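Local coordinates for uridylate-specific endoribonuclease nsp11 (Prrsv 16244b, PDB 5EYI), which probably cleaves RNA at uridylates, degrading the 5'-polyuridines made during viral replication and so keeping host double-stranded RNA sensors from being activated, at residues A[117-122]-A[182-187]; A[61-66]-A[88-93]. The protein carries 1 engineered substitution. One frame throughout, in Å; residues are numbered along the deposited sequence.

Contact 1 of 2, residues A[117-122]-A[182-187]; sequences YLDDRE and DVYLPD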
loop_
_atom_site.group_PDB
_atom_site.type_symbol
_atom_site.label_atom_id
_atom_site.label_comp_id
_atom_site.label_asym_id
_atom_site.label_seq_id
_atom_site.Cartn_x
_atom_site.Cartn_y
_atom_site.Cartn_z
ATOM N N TYR A 117 -18.594 -14.169 -9.016
ATOM C CA TYR A 117 -17.610 -13.662 -9.956
ATOM C C TYR A 117 -18.314 -13.268 -11.248
ATOM O O TYR A 117 -19.303 -13.885 -11.625
ATOM C CB TYR A 117 -16.560 -14.730 -10.256
ATOM C CG TYR A 117 -15.672 -15.074 -9.080
ATOM C CD1 TYR A 117 -14.754 -14.152 -8.581
ATOM C CD2 TYR A 117 -15.743 -16.325 -8.471
ATOM C CE1 TYR A 117 -13.931 -14.467 -7.508
ATOM C CE2 TYR A 117 -14.924 -16.652 -7.399
ATOM C CZ TYR A 117 -14.019 -15.725 -6.923
ATOM O OH TYR A 117 -13.216 -16.048 -5.860
ATOM N N LEU A 118 -17.840 -12.223 -11.907
ATOM C CA LEU A 118 -18.453 -11.810 -13.168
ATOM C C LEU A 118 -18.044 -12.729 -14.306
ATOM O O LEU A 118 -18.787 -12.868 -15.265
ATOM C CB LEU A 118 -18.121 -10.356 -13.513
ATOM C CG LEU A 118 -18.599 -9.297 -12.510
ATOM C CD1 LEU A 118 -18.335 -7.907 -13.066
ATOM C CD2 LEU A 118 -20.070 -9.453 -12.172
ATOM N N ASP A 119 -16.871 -13.350 -14.198
ATOM C CA ASP A 119 -16.387 -14.282 -15.220
ATOM C C ASP A 119 -15.197 -15.096 -14.695
ATOM O O ASP A 119 -14.767 -14.905 -13.546
ATOM C CB ASP A 119 -16.030 -13.522 -16.515
ATOM C CG ASP A 119 -14.980 -12.435 -16.314
ATOM O OD1 ASP A 119 -14.126 -12.535 -15.416
ATOM O OD2 ASP A 119 -14.990 -11.470 -17.090
ATOM N N ASP A 120 -14.679 -16.001 -15.529
ATOM C CA ASP A 120 -13.514 -16.826 -15.172
ATOM C C ASP A 120 -12.255 -16.022 -14.938
ATOM O O ASP A 120 -11.417 -16.406 -14.116
ATOM C CB ASP A 120 -13.190 -17.856 -16.266
ATOM C CG ASP A 120 -14.130 -19.027 -16.265
ATOM O OD1 ASP A 120 -14.591 -19.451 -15.179
ATOM O OD2 ASP A 120 -14.388 -19.540 -17.374
ATOM N N ARG A 121 -12.103 -14.932 -15.681
ATOM C CA ARG A 121 -10.934 -14.084 -15.517
ATOM C C ARG A 121 -10.855 -13.507 -14.088
ATOM O O ARG A 121 -9.779 -13.474 -13.486
ATOM C CB ARG A 121 -10.928 -12.977 -16.564
ATOM C CG ARG A 121 -9.573 -12.340 -16.774
ATOM C CD ARG A 121 -9.691 -11.137 -17.692
ATOM N NE ARG A 121 -8.450 -10.366 -17.725
ATOM C CZ ARG A 121 -8.329 -9.127 -18.209
ATOM N NH1 ARG A 121 -9.373 -8.470 -18.720
ATOM N NH2 ARG A 121 -7.144 -8.523 -18.171
ATOM N N GLU A 122 -12.000 -13.102 -13.539
ATOM C CA GLU A 122 -12.047 -12.579 -12.174
ATOM C C GLU A 122 -11.748 -13.668 -11.144
ATOM O O GLU A 122 -10.966 -13.456 -10.212
ATOM C CB GLU A 122 -13.402 -11.928 -11.878
ATOM C CG GLU A 122 -13.391 -11.152 -10.572
ATOM C CD GLU A 122 -14.647 -10.342 -10.335
ATOM O OE1 GLU A 122 -15.764 -10.885 -10.467
ATOM O OE2 GLU A 122 -14.507 -9.152 -9.976
ATOM N N ASP A 182 -16.626 -4.158 -4.684
ATOM C CA ASP A 182 -17.067 -5.102 -5.714
ATOM C C ASP A 182 -16.485 -4.802 -7.101
ATOM O O ASP A 182 -17.086 -5.155 -8.123
ATOM C CB ASP A 182 -18.593 -5.187 -5.755
ATOM C CG ASP A 182 -19.255 -3.924 -6.255
ATOM O OD1 ASP A 182 -18.558 -2.999 -6.736
ATOM O OD2 ASP A 182 -20.497 -3.876 -6.175
ATOM N N VAL A 183 -15.311 -4.171 -7.137
ATOM C CA VAL A 183 -14.676 -3.857 -8.409
ATOM C C VAL A 183 -14.320 -5.143 -9.163
ATOM O O VAL A 183 -13.984 -6.162 -8.551
ATOM C CB VAL A 183 -13.405 -2.988 -8.261
ATOM C CG1 VAL A 183 -13.722 -1.697 -7.523
ATOM C CG2 VAL A 183 -12.282 -3.741 -7.566
ATOM N N TYR A 184 -14.394 -5.073 -10.485
ATOM C CA TYR A 184 -13.962 -6.154 -11.361
ATOM C C TYR A 184 -12.464 -6.367 -11.181
ATOM O O TYR A 184 -11.676 -5.522 -11.593
ATOM C CB TYR A 184 -14.291 -5.804 -12.813
ATOM C CG TYR A 184 -13.959 -6.882 -13.816
ATOM C CD1 TYR A 184 -13.121 -6.623 -14.899
ATOM C CD2 TYR A 184 -14.470 -8.166 -13.677
ATOM C CE1 TYR A 184 -12.815 -7.613 -15.823
ATOM C CE2 TYR A 184 -14.172 -9.161 -14.602
ATOM C CZ TYR A 184 -13.353 -8.874 -15.676
ATOM O OH TYR A 184 -13.050 -9.862 -16.581
ATOM N N LEU A 185 -12.084 -7.474 -10.540
ATOM C CA LEU A 185 -10.698 -7.672 -10.081
ATOM C C LEU A 185 -9.602 -7.568 -11.162
ATOM O O LEU A 185 -8.480 -7.128 -10.856
ATOM C CB LEU A 185 -10.536 -8.992 -9.314
ATOM C CG LEU A 185 -11.321 -9.179 -8.003
ATOM C CD1 LEU A 185 -11.064 -10.569 -7.444
ATOM C CD2 LEU A 185 -10.921 -8.135 -6.974
ATOM N N PRO A 186 -9.907 -7.963 -12.414
ATOM C CA PRO A 186 -8.895 -7.741 -13.452
ATOM C C PRO A 186 -8.525 -6.272 -13.700
ATOM O O PRO A 186 -7.406 -6.027 -14.147
ATOM C CB PRO A 186 -9.507 -8.408 -14.689
ATOM C CG PRO A 186 -10.304 -9.529 -14.104
ATOM C CD PRO A 186 -10.930 -8.920 -12.869
ATOM N N ASP A 187 -9.405 -5.318 -13.363
ATOM C CA ASP A 187 -9.035 -3.879 -13.383
ATOM C C ASP A 187 -7.878 -3.519 -12.464
ATOM O O ASP A 187 -7.233 -2.487 -12.661
ATOM C CB ASP A 187 -10.210 -2.971 -12.972
ATOM C CG ASP A 187 -11.333 -2.949 -13.978
ATOM O OD1 ASP A 187 -11.145 -3.324 -15.159
ATOM O OD2 ASP A 187 -12.430 -2.530 -13.572
HETATM O O HOH W 1 -11.975 -8.836 -18.799
#
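In the NendoU catalytic domain, the N-terminal turn of helix 120-128 is tied to the loop that follows strand 173-180, and the joint rests on Asp119, the N-cap of that helix, and Tyr184. OD1 of Asp119 accepts from Glu122 N at 2.9 Å as the capping bond, while OD2 takes the hydroxyl of Tyr184 on its syn side, with Tyr184 OH 2.6 Å from Asp119 OD2. The carboxylate stands steeply to the ring, the planes 74° apart. With CG of Asp119 between its own N and carbonyl carbon (chi1 58°), the carboxylate lies back over the helix start, where its two oxygens divide between Glu122 N and Tyr184 OH.

Glu122 makes a second clasp. Its extended chain brings OE2 to Leu185 N at 3.0 Å, met on the anti side and slightly out of the carboxylate plane; OE1 receives Leu118 N and also forms a salt bridge with Arg109. A buried carboxylate gripped this way probably stays ionised. CG of Glu122 lies against the Leu185 side chain, which is about 8 Å from that of His146, a predicted active-site residue, and His147 touches both Glu122 and Leu185.

Pro186 is wedged between two flat groups: its CD sits over one face of the Tyr184 ring, and its CB over the Arg121 guanidinium, 3.7 Å above the plane. NH2 of Arg121 forms a salt bridge with Glu189, whereas NH1 donates to a water at 2.6 Å, and that same water donates to Tyr184 OH.

Contact 2 of 2, residues A[61-66]-A[88-93]; sequences KYSRAC and YLTKFV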
loop_
_atom_site.group_PDB
_atom_site.type_symbol
_atom_site.label_atom_id
_atom_site.label_comp_id
_atom_site.label_asym_id
_atom_site.label_seq_id
_atom_site.Cartn_x
_atom_site.Cartn_y
_atom_site.Cartn_z
ATOM N N LYS A 61 -17.270 16.139 -26.185
ATOM C CA LYS A 61 -15.896 15.609 -26.203
ATOM C C LYS A 61 -15.387 15.127 -24.828
ATOM O O LYS A 61 -14.498 14.279 -24.749
ATOM C CB LYS A 61 -14.932 16.679 -26.768
ATOM C CG LYS A 61 -13.452 16.283 -26.882
ATOM C CD LYS A 61 -13.233 14.965 -27.638
ATOM C CE LYS A 61 -11.768 14.535 -27.671
ATOM N NZ LYS A 61 -11.002 15.167 -28.786
ATOM N N TYR A 62 -15.972 15.659 -23.761
ATOM C CA TYR A 62 -15.580 15.387 -22.395
ATOM C C TYR A 62 -16.547 14.399 -21.735
ATOM O O TYR A 62 -16.436 14.157 -20.532
ATOM C CB TYR A 62 -15.556 16.690 -21.589
ATOM C CG TYR A 62 -14.528 17.735 -22.004
ATOM C CD1 TYR A 62 -13.300 17.379 -22.589
ATOM C CD2 TYR A 62 -14.764 19.087 -21.753
ATOM C CE1 TYR A 62 -12.364 18.347 -22.936
ATOM C CE2 TYR A 62 -13.834 20.061 -22.092
ATOM C CZ TYR A 62 -12.636 19.692 -22.683
ATOM O OH TYR A 62 -11.717 20.661 -23.018
ATOM N N SER A 63 -17.496 13.849 -22.502
ATOM C CA SER A 63 -18.278 12.708 -22.048
ATOM C C SER A 63 -17.320 11.568 -21.736
ATOM O O SER A 63 -16.493 11.202 -22.570
ATOM C CB SER A 63 -19.288 12.249 -23.098
ATOM O OG SER A 63 -20.312 13.201 -23.248
ATOM N N ARG A 64 -17.431 11.045 -20.522
ATOM C CA ARG A 64 -16.585 9.971 -20.025
ATOM C C ARG A 64 -17.402 8.687 -20.107
ATOM O O ARG A 64 -18.484 8.601 -19.510
ATOM C CB ARG A 64 -16.179 10.277 -18.576
ATOM C CG ARG A 64 -15.642 9.119 -17.744
ATOM C CD ARG A 64 -14.272 8.679 -18.206
ATOM N NE ARG A 64 -13.304 9.750 -18.019
ATOM C CZ ARG A 64 -12.112 9.797 -18.596
ATOM N NH1 ARG A 64 -11.698 8.811 -19.390
ATOM N NH2 ARG A 64 -11.317 10.832 -18.369
ATOM N N ALA A 65 -16.882 7.706 -20.844
ATOM C CA ALA A 65 -17.466 6.373 -20.910
ATOM C C ALA A 65 -17.247 5.643 -19.583
ATOM O O ALA A 65 -16.110 5.465 -19.154
ATOM C CB ALA A 65 -16.832 5.582 -22.048
ATOM N N CYS A 66 -18.333 5.225 -18.939
ATOM C CA CYS A 66 -18.240 4.505 -17.667
ATOM C C CYS A 66 -18.360 3.009 -17.920
ATOM O O CYS A 66 -19.460 2.451 -17.969
ATOM C CB CYS A 66 -19.285 5.022 -16.696
ATOM S SG CYS A 66 -19.075 6.789 -16.386
ATOM N N TYR A 88 -22.556 7.093 -20.218
ATOM C CA TYR A 88 -21.602 8.202 -20.300
ATOM C C TYR A 88 -21.965 9.228 -19.246
ATOM O O TYR A 88 -23.134 9.405 -18.943
ATOM C CB TYR A 88 -21.643 8.875 -21.676
ATOM C CG TYR A 88 -21.010 8.033 -22.748
ATOM C CD1 TYR A 88 -21.746 7.060 -23.410
ATOM C CD2 TYR A 88 -19.666 8.189 -23.081
ATOM C CE1 TYR A 88 -21.168 6.270 -24.372
ATOM C CE2 TYR A 88 -19.080 7.396 -24.044
ATOM C CZ TYR A 88 -19.839 6.438 -24.684
ATOM O OH TYR A 88 -19.260 5.645 -25.636
ATOM N N LEU A 89 -20.953 9.898 -18.699
ATOM C CA LEU A 89 -21.158 11.027 -17.796
ATOM C C LEU A 89 -20.541 12.280 -18.380
ATOM O O LEU A 89 -19.409 12.257 -18.862
ATOM C CB LEU A 89 -20.539 10.762 -16.419
ATOM C CG LEU A 89 -21.289 9.818 -15.481
ATOM C CD1 LEU A 89 -20.559 9.771 -14.146
ATOM C CD2 LEU A 89 -22.742 10.207 -15.286
ATOM N N THR A 90 -21.288 13.375 -18.320
ATOM C CA THR A 90 -20.773 14.669 -18.717
ATOM C C THR A 90 -21.063 15.664 -17.599
ATOM O O THR A 90 -22.203 15.832 -17.205
ATOM C CB THR A 90 -21.395 15.134 -20.049
ATOM O OG1 THR A 90 -21.409 14.040 -20.974
ATOM C CG2 THR A 90 -20.579 16.276 -20.649
ATOM N N LYS A 91 -20.019 16.300 -17.090
ATOM C CA LYS A 91 -20.138 17.222 -15.970
ATOM C C LYS A 91 -20.027 18.660 -16.455
ATOM O O LYS A 91 -19.014 19.047 -17.038
ATOM C CB LYS A 91 -19.038 16.938 -14.950
ATOM C CG LYS A 91 -18.982 17.904 -13.782
ATOM C CD LYS A 91 -18.119 17.336 -12.674
ATOM C CE LYS A 91 -17.792 18.371 -11.612
ATOM N NZ LYS A 91 -17.187 17.706 -10.421
ATOM N N PHE A 92 -21.059 19.449 -16.199
ATOM C CA PHE A 92 -21.032 20.868 -16.508
ATOM C C PHE A 92 -20.925 21.644 -15.221
ATOM O O PHE A 92 -21.706 21.400 -14.311
ATOM C CB PHE A 92 -22.305 21.275 -17.229
ATOM C CG PHE A 92 -22.436 20.669 -18.589
ATOM C CD1 PHE A 92 -21.983 21.354 -19.714
ATOM C CD2 PHE A 92 -23.001 19.414 -18.750
ATOM C CE1 PHE A 92 -22.098 20.791 -20.979
ATOM C CE2 PHE A 92 -23.122 18.848 -20.009
ATOM C CZ PHE A 92 -22.677 19.539 -21.126
ATOM N N VAL A 93 -19.953 22.553 -15.139
ATOM C CA VAL A 93 -19.904 23.533 -14.052
ATOM C C VAL A 93 -19.999 24.928 -14.685
ATOM O O VAL A 93 -19.253 25.250 -15.608
ATOM C CB VAL A 93 -18.678 23.353 -13.103
ATOM C CG1 VAL A 93 -18.400 21.874 -12.849
ATOM C CG2 VAL A 93 -17.424 24.057 -13.611
HETATM O O HOH W 2 -17.596 15.751 -18.418
#
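An antiparallel strand pairing joins 64-66 to 88-93 in the mixed beta-sheet of the N-terminal domain, at the point where the chain leaves a turn and enters strand 64-67. Arg64 and Leu89 form the hydrogen-bonded pair: Arg64 N donates to Leu89 O and Leu89 N to Arg64 O, both at 2.9 Å and nearly straight at the hydrogen. Ala65 and Tyr88 make the adjoining non-hydrogen-bonded pair. The short segments run at 142° to each other, well short of strictly antiparallel. Strand 51-55 pairs with strand 85-93 too, through backbone bonds of Tyr88 with Ser55 and Thr90 with Val53.

Side chains pack on both faces of the sheet. On the face of Ala65, the Tyr88 ring reaches across to its neighbour, bringing CE2 within 3.5 Å of Ala65 CB; with CG of Tyr88 opposite its carbonyl carbon (chi1 -73°), ring atom CD2 lies by the Ala65 backbone. Leu89 meets the sulphur of Cys66 at its branch point, Cys66 SG to Leu89 CG 3.9 Å, and Leu52 and Ala54 of strand 51-55 also touch Leu89. Arg64 starts on the same face as Leu89, but its bent chain carries the guanidinium away to Glu102, a salt bridge, and to the carbonyl of Leu100.

Ahead of strand 64-67, side chains and a water take over from the backbone pairing. The water accepts from Lys91 N and donates to Tyr62 O, linking the backbones where they diverge. Ser63 OG also takes the backbone N-H of Ile59, within the same turn, and it shares a 2.7 Å hydrogen bond with Thr90 OG1.

Contacts 1 and 2 share no helix or strand: 117-122 with 182-187 belongs to the NendoU domain, 61-66 with 88-93 to the N-terminal domain, their centres 25 Å apart. Contact 1 is the more buried, and lies near predicted catalytic histidines; contact 2 is partly buried and away from the annotated sites. Their chemistry follows. A helix end and an irregular loop offer no repeating backbone partners, and in contact 1 two acidic side chains supply the direct hydrogen bonds, with Pro186 and the leucines packing around them. Neighbouring strands supply their own backbone bonds in contact 2, where side chains mainly add apolar packing. Each contact nevertheless includes a water bridging its two segments.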